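Local coordinates for SusD superfamily protein (PDB 3NQP) that probably captures glycans at the bacterial outer membrane, as other members of the SusD family do, and hands them on for uptake, at residues A[266-271]-A[374-379]; A[329-334]-A[411-416]; A[405-410]-A[422-427]. All blocks are in the same frame, centred on the assembly; numbering follows the deposited sequence.

Interaction 1: A[266-271]-A[374-379]; sequences IFAIRF and CGDYIF
Arg270 and Asp376 meet just beyond the end of a short antiparallel pairing, and the arginine has to fold back to get there. Its CB leads away from 374-379; the bend at chi2 (53°) brings CD to 3.4 Å from Asp376 OD1, and a second bend at chi3 turns NE onto Asp376 OD2. That bond is nearly straight (2.8 Å) and taken on the syn lone pair, and NH2 adds a weak one to the same oxygen. Guanidinium and carboxylate are almost coplanar, 14° apart. The other oxygen, OD1, accepts the backbone N of Phe271 at 3.1 Å from above the carboxylate plane and is also salt-bridged to Lys260, so this buried acid is held from several directions. Beside it Phe271 forms an offset edge-to-face pair with Tyr377, Phe271 giving the edge, the planes 75° apart, while Ile269 lays CG1 over one face of the Phe379 ring, 3.9 Å from its centroid. Ile269 and Tyr377 are the hydrogen-bonded pair of the strands: Ile269 N bonds to Tyr377 O at 2.7 Å, and Tyr377 N returns a bond to Ile269 O. This is a buried two-stranded antiparallel sheet, with a classic beta bulge where Ile266 and Phe267 both face Tyr380.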
loop_
_atom_site.group_PDB
_atom_site.type_symbol
_atom_site.label_atom_id
_atom_site.label_comp_id
_atom_site.label_asym_id
_atom_site.label_seq_id
_atom_site.Cartn_x
_atom_site.Cartn_y
_atom_site.Cartn_z
ATOM N N ILE A 266 -0.150 -10.955 -7.151
ATOM C CA ILE A 266 1.039 -11.656 -6.696
ATOM C C ILE A 266 0.841 -12.099 -5.229
ATOM O O ILE A 266 0.937 -13.279 -4.910
ATOM C CB ILE A 266 2.308 -10.769 -6.768
ATOM C CG1 ILE A 266 2.785 -10.578 -8.210
ATOM C CG2 ILE A 266 3.441 -11.447 -6.050
ATOM C CD1 ILE A 266 2.483 -9.281 -8.898
ATOM N N PHE A 267 0.529 -11.153 -4.358
ATOM C CA PHE A 267 0.240 -11.465 -2.957
ATOM C C PHE A 267 -0.861 -10.542 -2.400
ATOM O O PHE A 267 -0.807 -9.314 -2.574
ATOM C CB PHE A 267 1.508 -11.435 -2.075
ATOM C CG PHE A 267 1.186 -11.636 -0.640
ATOM C CD1 PHE A 267 0.933 -12.899 -0.157
ATOM C CD2 PHE A 267 1.108 -10.552 0.235
ATOM C CE1 PHE A 267 0.592 -13.104 1.175
ATOM C CE2 PHE A 267 0.722 -10.751 1.563
ATOM C CZ PHE A 267 0.473 -12.035 2.021
ATOM N N ALA A 268 -1.878 -11.152 -1.768
ATOM C CA ALA A 268 -2.979 -10.429 -1.143
ATOM C C ALA A 268 -3.254 -11.008 0.256
ATOM O O ALA A 268 -2.994 -12.193 0.486
ATOM C CB ALA A 268 -4.267 -10.576 -2.009
ATOM N N ILE A 269 -3.777 -10.149 1.146
ATOM C CA ILE A 269 -4.288 -10.514 2.447
ATOM C C ILE A 269 -5.743 -11.005 2.288
ATOM O O ILE A 269 -6.586 -10.286 1.783
ATOM C CB ILE A 269 -4.282 -9.305 3.399
ATOM C CG1 ILE A 269 -2.837 -8.820 3.675
ATOM C CG2 ILE A 269 -5.051 -9.599 4.693
ATOM C CD1 ILE A 269 -1.924 -9.841 4.355
ATOM N N ARG A 270 -6.009 -12.213 2.741
ATOM C CA ARG A 270 -7.344 -12.849 2.678
ATOM C C ARG A 270 -8.265 -12.410 3.810
ATOM O O ARG A 270 -7.966 -12.614 4.994
ATOM C CB ARG A 270 -7.174 -14.386 2.689
ATOM C CG ARG A 270 -8.485 -15.242 2.639
ATOM C CD ARG A 270 -9.407 -14.857 1.451
ATOM N NE ARG A 270 -8.759 -14.818 0.134
ATOM C CZ ARG A 270 -8.503 -15.872 -0.622
ATOM N NH1 ARG A 270 -8.805 -17.110 -0.211
ATOM N NH2 ARG A 270 -7.889 -15.697 -1.776
ATOM N N PHE A 271 -9.385 -11.779 3.432
ATOM C CA PHE A 271 -10.485 -11.520 4.339
ATOM C C PHE A 271 -11.564 -12.521 3.915
ATOM O O PHE A 271 -11.690 -12.823 2.737
ATOM C CB PHE A 271 -10.928 -10.035 4.267
ATOM C CG PHE A 271 -9.965 -9.101 5.005
ATOM C CD1 PHE A 271 -9.954 -9.046 6.404
ATOM C CD2 PHE A 271 -9.041 -8.358 4.324
ATOM C CE1 PHE A 271 -9.050 -8.249 7.088
ATOM C CE2 PHE A 271 -8.130 -7.579 4.979
ATOM C CZ PHE A 271 -8.129 -7.510 6.380
ATOM N N CYS A 374 -15.391 -8.298 2.761
ATOM C CA CYS A 374 -14.374 -9.324 2.644
ATOM C C CYS A 374 -13.531 -9.170 1.391
ATOM O O CYS A 374 -12.987 -10.148 0.889
ATOM C CB CYS A 374 -15.016 -10.721 2.730
ATOM S SG CYS A 374 -16.175 -11.084 1.400
ATOM N N GLY A 375 -13.421 -7.942 0.856
ATOM C CA GLY A 375 -12.448 -7.682 -0.206
ATOM C C GLY A 375 -11.017 -7.967 0.283
ATOM O O GLY A 375 -10.671 -7.594 1.389
ATOM N N ASP A 376 -10.203 -8.659 -0.501
ATOM C CA ASP A 376 -8.839 -8.979 -0.046
ATOM C C ASP A 376 -7.983 -7.723 -0.125
ATOM O O ASP A 376 -8.234 -6.836 -0.967
ATOM C CB ASP A 376 -8.194 -10.053 -0.931
ATOM C CG ASP A 376 -8.640 -11.491 -0.586
ATOM O OD1 ASP A 376 -9.460 -11.676 0.350
ATOM O OD2 ASP A 376 -8.144 -12.431 -1.291
ATOM N N TYR A 377 -6.991 -7.616 0.761
ATOM C CA TYR A 377 -6.064 -6.469 0.702
ATOM C C TYR A 377 -4.834 -6.824 -0.162
ATOM O O TYR A 377 -3.932 -7.545 0.289
ATOM C CB TYR A 377 -5.685 -6.017 2.144
ATOM C CG TYR A 377 -6.438 -4.790 2.621
ATOM C CD1 TYR A 377 -7.823 -4.705 2.513
ATOM C CD2 TYR A 377 -5.767 -3.674 3.094
ATOM C CE1 TYR A 377 -8.495 -3.579 2.919
ATOM C CE2 TYR A 377 -6.439 -2.537 3.461
ATOM C CZ TYR A 377 -7.784 -2.480 3.378
ATOM O OH TYR A 377 -8.415 -1.312 3.725
ATOM N N ILE A 378 -4.809 -6.345 -1.405
ATOM C CA ILE A 378 -3.727 -6.713 -2.350
ATOM C C ILE A 378 -2.532 -5.873 -1.979
ATOM O O ILE A 378 -2.675 -4.649 -1.873
ATOM C CB ILE A 378 -4.121 -6.393 -3.819
ATOM C CG1 ILE A 378 -5.414 -7.142 -4.163
ATOM C CG2 ILE A 378 -2.906 -6.674 -4.770
ATOM C CD1 ILE A 378 -6.105 -6.786 -5.474
ATOM N N PHE A 379 -1.390 -6.517 -1.722
ATOM C CA PHE A 379 -0.140 -5.836 -1.465
ATOM C C PHE A 379 0.681 -5.682 -2.747
ATOM O O PHE A 379 1.258 -4.636 -2.953
ATOM C CB PHE A 379 0.694 -6.597 -0.419
ATOM C CG PHE A 379 0.205 -6.453 0.987
ATOM C CD1 PHE A 379 -0.931 -5.730 1.311
ATOM C CD2 PHE A 379 0.896 -7.087 1.995
ATOM C CE1 PHE A 379 -1.334 -5.609 2.642
ATOM C CE2 PHE A 379 0.507 -6.965 3.316
ATOM C CZ PHE A 379 -0.593 -6.238 3.644
#

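Interaction 2: A[329-334]-A[411-416]; sequences DADTRK and KRAYGN
Arg333 and Ala413 meet flat against methyl: Ala413 CB sits over one face of the guanidinium, 3.2 Å above its plane and displaced toward the rim. The group is kept in that attitude by Asp331, which lies at its edge. NE and NH2 grip the carboxylate side-on, NE to OD1 at 3.0 Å and NH2 to OD2 at 2.9 Å. OD1 does double duty, since it also accepts the backbone N of Arg333, a capping bond in the turn that leads into helix 333-337. With CG anti to the nitrogen of its own backbone (chi1 -176°), Asp331 can direct its acid back to this turn and still lay CB over the Tyr414 ring, 4.2 Å from the centroid and 22° off the normal. Ala330 approaches the same ring differently, its CB lying at the edge, 3.9 Å from Tyr414 CD2. A water links Asp331 and Tyr414, donating to OD2 of the one and OH of the other; the phenol is bonded to Asp328 as well. The carbonyl of Ala413, near the end of its helix, receives two donors from Thr332: the backbone N at 2.9 Å, from above the carbonyl plane, and the hydroxyl OG1, tilted less from it, at 2.5 Å, so short that the exact length is doubtful. Thr332 thus places two donors on one carbonyl oxygen. The contact joins the turn leading into helix 333-337 to the C-terminal end of helix 399-414. Helix 431-445 contributes Glu441 and Glu445, which form salt bridges with Arg333, and Phe251 of helix 251-255 packs against both Thr332 and Arg333.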
loop_
_atom_site.group_PDB
_atom_site.type_symbol
_atom_site.label_atom_id
_atom_site.label_comp_id
_atom_site.label_asym_id
_atom_site.label_seq_id
_atom_site.Cartn_x
_atom_site.Cartn_y
_atom_site.Cartn_z
ATOM N N ASP A 329 -13.726 10.604 -17.838
ATOM C CA ASP A 329 -14.905 9.756 -17.748
ATOM C C ASP A 329 -14.709 8.437 -18.489
ATOM O O ASP A 329 -15.346 7.460 -18.142
ATOM C CB ASP A 329 -16.166 10.453 -18.275
ATOM C CG ASP A 329 -16.684 11.548 -17.341
ATOM O OD1 ASP A 329 -16.487 11.504 -16.101
ATOM O OD2 ASP A 329 -17.342 12.449 -17.879
ATOM N N ALA A 330 -13.820 8.405 -19.484
ATOM C CA ALA A 330 -13.595 7.198 -20.290
ATOM C C ALA A 330 -12.666 6.220 -19.588
ATOM O O ALA A 330 -12.441 5.142 -20.085
ATOM C CB ALA A 330 -12.997 7.550 -21.669
ATOM N N ASP A 331 -12.110 6.625 -18.456
ATOM C CA ASP A 331 -11.223 5.786 -17.628
ATOM C C ASP A 331 -12.147 4.948 -16.720
ATOM O O ASP A 331 -12.794 5.480 -15.826
ATOM C CB ASP A 331 -10.307 6.704 -16.819
ATOM C CG ASP A 331 -9.264 5.995 -15.994
ATOM O OD1 ASP A 331 -9.458 4.824 -15.606
ATOM O OD2 ASP A 331 -8.232 6.654 -15.700
ATOM N N THR A 332 -12.168 3.633 -16.940
ATOM C CA THR A 332 -13.031 2.705 -16.180
ATOM C C THR A 332 -12.669 2.688 -14.690
ATOM O O THR A 332 -13.495 2.326 -13.881
ATOM C CB THR A 332 -12.926 1.262 -16.709
ATOM O OG1 THR A 332 -11.578 0.781 -16.544
ATOM C CG2 THR A 332 -13.284 1.210 -18.222
ATOM N N ARG A 333 -11.464 3.112 -14.312
ATOM C CA ARG A 333 -11.105 3.150 -12.880
ATOM C C ARG A 333 -11.961 4.162 -12.118
ATOM O O ARG A 333 -12.112 4.057 -10.896
ATOM C CB ARG A 333 -9.635 3.480 -12.685
ATOM C CG ARG A 333 -8.683 2.468 -13.319
ATOM C CD ARG A 333 -7.252 2.892 -13.193
ATOM N NE ARG A 333 -6.961 4.015 -14.070
ATOM C CZ ARG A 333 -5.758 4.356 -14.506
ATOM N NH1 ARG A 333 -4.665 3.698 -14.111
ATOM N NH2 ARG A 333 -5.635 5.378 -15.321
ATOM N N LYS A 334 -12.478 5.160 -12.821
ATOM C CA LYS A 334 -13.226 6.254 -12.168
ATOM C C LYS A 334 -14.433 5.710 -11.394
ATOM O O LYS A 334 -14.526 5.842 -10.148
ATOM C CB LYS A 334 -13.617 7.329 -13.190
ATOM C CG LYS A 334 -14.256 8.578 -12.580
ATOM C CD LYS A 334 -14.473 9.670 -13.665
ATOM C CE LYS A 334 -14.967 10.990 -13.098
ATOM N NZ LYS A 334 -14.656 12.131 -14.009
ATOM N N LYS A 411 -3.842 1.709 -21.096
ATOM C CA LYS A 411 -4.630 1.061 -22.121
ATOM C C LYS A 411 -5.656 0.150 -21.441
ATOM O O LYS A 411 -6.805 0.108 -21.832
ATOM C CB LYS A 411 -3.760 0.298 -23.100
ATOM C CG LYS A 411 -4.595 -0.568 -24.118
ATOM C CD LYS A 411 -3.647 -1.373 -25.007
ATOM C CE LYS A 411 -4.427 -2.142 -26.089
ATOM N NZ LYS A 411 -3.484 -2.870 -27.018
ATOM N N ARG A 412 -5.235 -0.550 -20.406
ATOM C CA ARG A 412 -6.178 -1.373 -19.640
ATOM C C ARG A 412 -7.285 -0.526 -19.012
ATOM O O ARG A 412 -8.436 -0.906 -19.053
ATOM C CB ARG A 412 -5.454 -2.196 -18.572
ATOM C CG ARG A 412 -6.307 -3.327 -17.984
ATOM C CD ARG A 412 -7.167 -2.853 -16.795
ATOM N NE ARG A 412 -6.355 -2.597 -15.602
ATOM C CZ ARG A 412 -5.932 -3.538 -14.751
ATOM N NH1 ARG A 412 -6.255 -4.808 -14.938
ATOM N NH2 ARG A 412 -5.185 -3.211 -13.688
ATOM N N ALA A 413 -6.918 0.613 -18.423
ATOM C CA ALA A 413 -7.862 1.504 -17.747
ATOM C C ALA A 413 -8.987 1.970 -18.661
ATOM O O ALA A 413 -10.162 1.988 -18.250
ATOM C CB ALA A 413 -7.125 2.728 -17.165
ATOM N N TYR A 414 -8.628 2.376 -19.886
ATOM C CA TYR A 414 -9.618 2.987 -20.774
ATOM C C TYR A 414 -10.508 1.969 -21.498
ATOM O O TYR A 414 -11.555 2.343 -22.017
ATOM C CB TYR A 414 -8.958 3.949 -21.757
ATOM C CG TYR A 414 -8.534 5.249 -21.095
ATOM C CD1 TYR A 414 -7.314 5.357 -20.444
ATOM C CD2 TYR A 414 -9.369 6.349 -21.102
ATOM C CE1 TYR A 414 -6.918 6.533 -19.839
ATOM C CE2 TYR A 414 -8.992 7.525 -20.482
ATOM C CZ TYR A 414 -7.759 7.615 -19.851
ATOM O OH TYR A 414 -7.427 8.801 -19.223
ATOM N N GLY A 415 -10.088 0.712 -21.535
ATOM C CA GLY A 415 -10.931 -0.396 -22.001
ATOM C C GLY A 415 -11.258 -0.215 -23.457
ATOM O O GLY A 415 -10.377 0.112 -24.238
ATOM N N ASN A 416 -12.543 -0.339 -23.804
ATOM C CA ASN A 416 -12.990 -0.176 -25.179
ATOM C C ASN A 416 -12.939 1.281 -25.615
ATOM O O ASN A 416 -13.093 1.555 -26.801
ATOM C CB ASN A 416 -14.458 -0.662 -25.359
ATOM C CG ASN A 416 -14.613 -2.139 -25.143
ATOM O OD1 ASN A 416 -13.703 -2.919 -25.415
ATOM N ND2 ASN A 416 -15.779 -2.540 -24.653
HETATM O O HOH W 1 -8.111 9.083 -16.482
#

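Interaction 3: A[405-410]-A[422-427]; sequences YINLVR and LYAYPE
The backbone N of Tyr425 donates a nearly straight bond of 2.7 Å to Asn407 OD1, arriving in the carbonyl plane on a lone pair. The same carboxamide answers from its other end: ND2 gives a hydrogen to Tyr425 O at 3.1 Å, with the acceptor close to the amide plane. One flat side chain therefore serves both the N-H and the C=O of a single residue in an extended piece of chain, much as a neighbouring strand would, and the paired bonds fix the rotation of the amide. One helical turn further on, Arg410 reaches out with its chain extended from CG to NE and donates from NH1 to Tyr423 O at 2.9 Å. That oxygen lies near the guanidinium plane, although seen from the carbonyl the donor stands above its plane. Tyr425 CB sits over one face of the guanidinium, displaced toward the rim, 3.8 Å above the plane, whereas the phenol ring is turned steeply against the charged group, the planes 76° apart. CG of Tyr425, trans to its own backbone nitrogen (chi1 -177°), carries the ring to Ile406, while CD1 stays near Arg410 NH2. The isoleucine sets CD1 over one ring face, 4.1 Å from the centroid and 20° off the normal, while its CG2 branch comes near Tyr425 CB. Asn407, Arg410 and Ile406 thus hold the residues that follow helix 420-423 against the side of helix 399-414. Helix 431-445 closes the arrangement: its Glu441 forms a salt bridge with Arg410 NE, its Asn434 hydrogen-bonds the Tyr425 hydroxyl, and its Ala437 touches both Ile406 and Tyr425.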
loop_
_atom_site.group_PDB
_atom_site.type_symbol
_atom_site.label_atom_id
_atom_site.label_comp_id
_atom_site.label_asym_id
_atom_site.label_seq_id
_atom_site.Cartn_x
_atom_site.Cartn_y
_atom_site.Cartn_z
ATOM N N TYR A 405 5.494 1.320 -20.223
ATOM C CA TYR A 405 4.841 0.789 -19.020
ATOM C C TYR A 405 3.620 1.634 -18.599
ATOM O O TYR A 405 2.606 1.090 -18.180
ATOM C CB TYR A 405 5.850 0.728 -17.895
ATOM C CG TYR A 405 6.801 -0.433 -18.034
ATOM C CD1 TYR A 405 6.326 -1.733 -18.053
ATOM C CD2 TYR A 405 8.168 -0.246 -18.110
ATOM C CE1 TYR A 405 7.209 -2.831 -18.134
ATOM C CE2 TYR A 405 9.047 -1.344 -18.197
ATOM C CZ TYR A 405 8.552 -2.627 -18.209
ATOM O OH TYR A 405 9.419 -3.710 -18.309
ATOM N N ILE A 406 3.724 2.960 -18.695
ATOM C CA ILE A 406 2.559 3.826 -18.448
ATOM C C ILE A 406 1.407 3.485 -19.383
ATOM O O ILE A 406 0.265 3.390 -18.956
ATOM C CB ILE A 406 2.887 5.324 -18.591
ATOM C CG1 ILE A 406 3.805 5.782 -17.452
ATOM C CG2 ILE A 406 1.587 6.181 -18.601
ATOM C CD1 ILE A 406 4.425 7.214 -17.700
ATOM N N ASN A 407 1.702 3.306 -20.655
ATOM C CA ASN A 407 0.654 3.010 -21.623
ATOM C C ASN A 407 0.051 1.610 -21.497
ATOM O O ASN A 407 -1.123 1.418 -21.829
ATOM C CB ASN A 407 1.132 3.286 -23.045
ATOM C CG ASN A 407 1.268 4.783 -23.332
ATOM O OD1 ASN A 407 0.413 5.585 -22.921
ATOM N ND2 ASN A 407 2.342 5.166 -24.050
ATOM N N LEU A 408 0.824 0.632 -21.039
ATOM C CA LEU A 408 0.256 -0.660 -20.712
ATOM C C LEU A 408 -0.866 -0.485 -19.666
ATOM O O LEU A 408 -1.961 -0.992 -19.842
ATOM C CB LEU A 408 1.314 -1.605 -20.126
ATOM C CG LEU A 408 2.127 -2.393 -21.141
ATOM C CD1 LEU A 408 3.339 -3.086 -20.439
ATOM C CD2 LEU A 408 1.245 -3.393 -21.925
ATOM N N VAL A 409 -0.581 0.257 -18.593
ATOM C CA VAL A 409 -1.588 0.491 -17.542
ATOM C C VAL A 409 -2.751 1.335 -18.039
ATOM O O VAL A 409 -3.914 0.969 -17.796
ATOM C CB VAL A 409 -0.938 1.105 -16.299
ATOM C CG1 VAL A 409 -1.990 1.382 -15.232
ATOM C CG2 VAL A 409 0.223 0.169 -15.822
ATOM N N ARG A 410 -2.472 2.430 -18.775
ATOM C CA ARG A 410 -3.566 3.273 -19.288
ATOM C C ARG A 410 -4.452 2.510 -20.224
ATOM O O ARG A 410 -5.672 2.680 -20.207
ATOM C CB ARG A 410 -3.066 4.499 -20.022
ATOM C CG ARG A 410 -2.360 5.475 -19.114
ATOM C CD ARG A 410 -2.077 6.780 -19.812
ATOM N NE ARG A 410 -1.368 7.751 -18.968
ATOM C CZ ARG A 410 -1.048 8.977 -19.356
ATOM N NH1 ARG A 410 -1.387 9.417 -20.576
ATOM N NH2 ARG A 410 -0.432 9.787 -18.514
ATOM N N LEU A 422 -5.975 10.517 -27.789
ATOM C CA LEU A 422 -6.538 11.213 -26.619
ATOM C C LEU A 422 -5.731 10.923 -25.323
ATOM O O LEU A 422 -5.515 11.811 -24.499
ATOM C CB LEU A 422 -7.999 10.784 -26.394
ATOM C CG LEU A 422 -9.018 11.085 -27.525
ATOM C CD1 LEU A 422 -10.474 10.733 -27.083
ATOM C CD2 LEU A 422 -8.922 12.554 -27.950
ATOM N N TYR A 423 -5.346 9.675 -25.147
ATOM C CA TYR A 423 -4.970 9.129 -23.820
ATOM C C TYR A 423 -3.565 8.564 -23.690
ATOM O O TYR A 423 -3.107 8.315 -22.572
ATOM C CB TYR A 423 -6.021 8.076 -23.393
ATOM C CG TYR A 423 -7.443 8.621 -23.394
ATOM C CD1 TYR A 423 -7.732 9.840 -22.810
ATOM C CD2 TYR A 423 -8.476 7.922 -23.975
ATOM C CE1 TYR A 423 -8.985 10.335 -22.793
ATOM C CE2 TYR A 423 -9.776 8.420 -23.970
ATOM C CZ TYR A 423 -10.029 9.625 -23.399
ATOM O OH TYR A 423 -11.311 10.174 -23.424
ATOM N N ALA A 424 -2.841 8.385 -24.792
ATOM C CA ALA A 424 -1.527 7.729 -24.721
ATOM C C ALA A 424 -0.496 8.731 -24.216
ATOM O O ALA A 424 -0.581 9.898 -24.536
ATOM C CB ALA A 424 -1.103 7.191 -26.084
ATOM N N TYR A 425 0.460 8.269 -23.421
ATOM C CA TYR A 425 1.575 9.107 -22.977
ATOM C C TYR A 425 2.679 9.170 -24.045
ATOM O O TYR A 425 3.236 8.134 -24.422
ATOM C CB TYR A 425 2.139 8.536 -21.669
ATOM C CG TYR A 425 3.268 9.372 -21.076
ATOM C CD1 TYR A 425 3.012 10.609 -20.455
ATOM C CD2 TYR A 425 4.578 8.924 -21.140
ATOM C CE1 TYR A 425 4.062 11.375 -19.928
ATOM C CE2 TYR A 425 5.623 9.675 -20.630
ATOM C CZ TYR A 425 5.370 10.900 -20.040
ATOM O OH TYR A 425 6.429 11.625 -19.527
ATOM N N PRO A 426 3.017 10.374 -24.535
ATOM C CA PRO A 426 4.062 10.408 -25.561
ATOM C C PRO A 426 5.393 10.409 -24.861
ATOM O O PRO A 426 5.511 10.997 -23.778
ATOM C CB PRO A 426 3.813 11.747 -26.287
ATOM C CG PRO A 426 3.163 12.658 -25.237
ATOM C CD PRO A 426 2.492 11.730 -24.218
ATOM N N GLU A 427 6.387 9.754 -25.451
ATOM C CA GLU A 427 7.664 9.642 -24.789
ATOM C C GLU A 427 8.338 11.007 -24.711
ATOM O O GLU A 427 8.077 11.890 -25.538
ATOM C CB GLU A 427 8.546 8.583 -25.479
ATOM C CG GLU A 427 9.490 9.032 -26.579
ATOM C CD GLU A 427 10.460 7.901 -26.971
ATOM O OE1 GLU A 427 9.953 6.920 -27.505
ATOM O OE2 GLU A 427 11.695 7.988 -26.723
#

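Interactions 2 and 3 are neighbours, their centres about 12 Å apart, and both draw on helix 399-414: residues 405-410 hold the chain after helix 420-423, and residues 411-416 meet the turn before helix 333-337. They touch directly through Tyr414 and Tyr423, whose rings stack, and each leans on helix 431-445. Interaction 1 stands apart, its centre about 23 Å from that of interaction 2 and 27 Å from that of interaction 3, nearer the centre of the molecule. In sequence, interactions 1 and 2 cross, as do 2 and 3, whereas 1 closes before 3 opens. Interaction 1 pairs two short strands, whereas 2 and 3 fix loops and turns to one helix, all within the SusD family region.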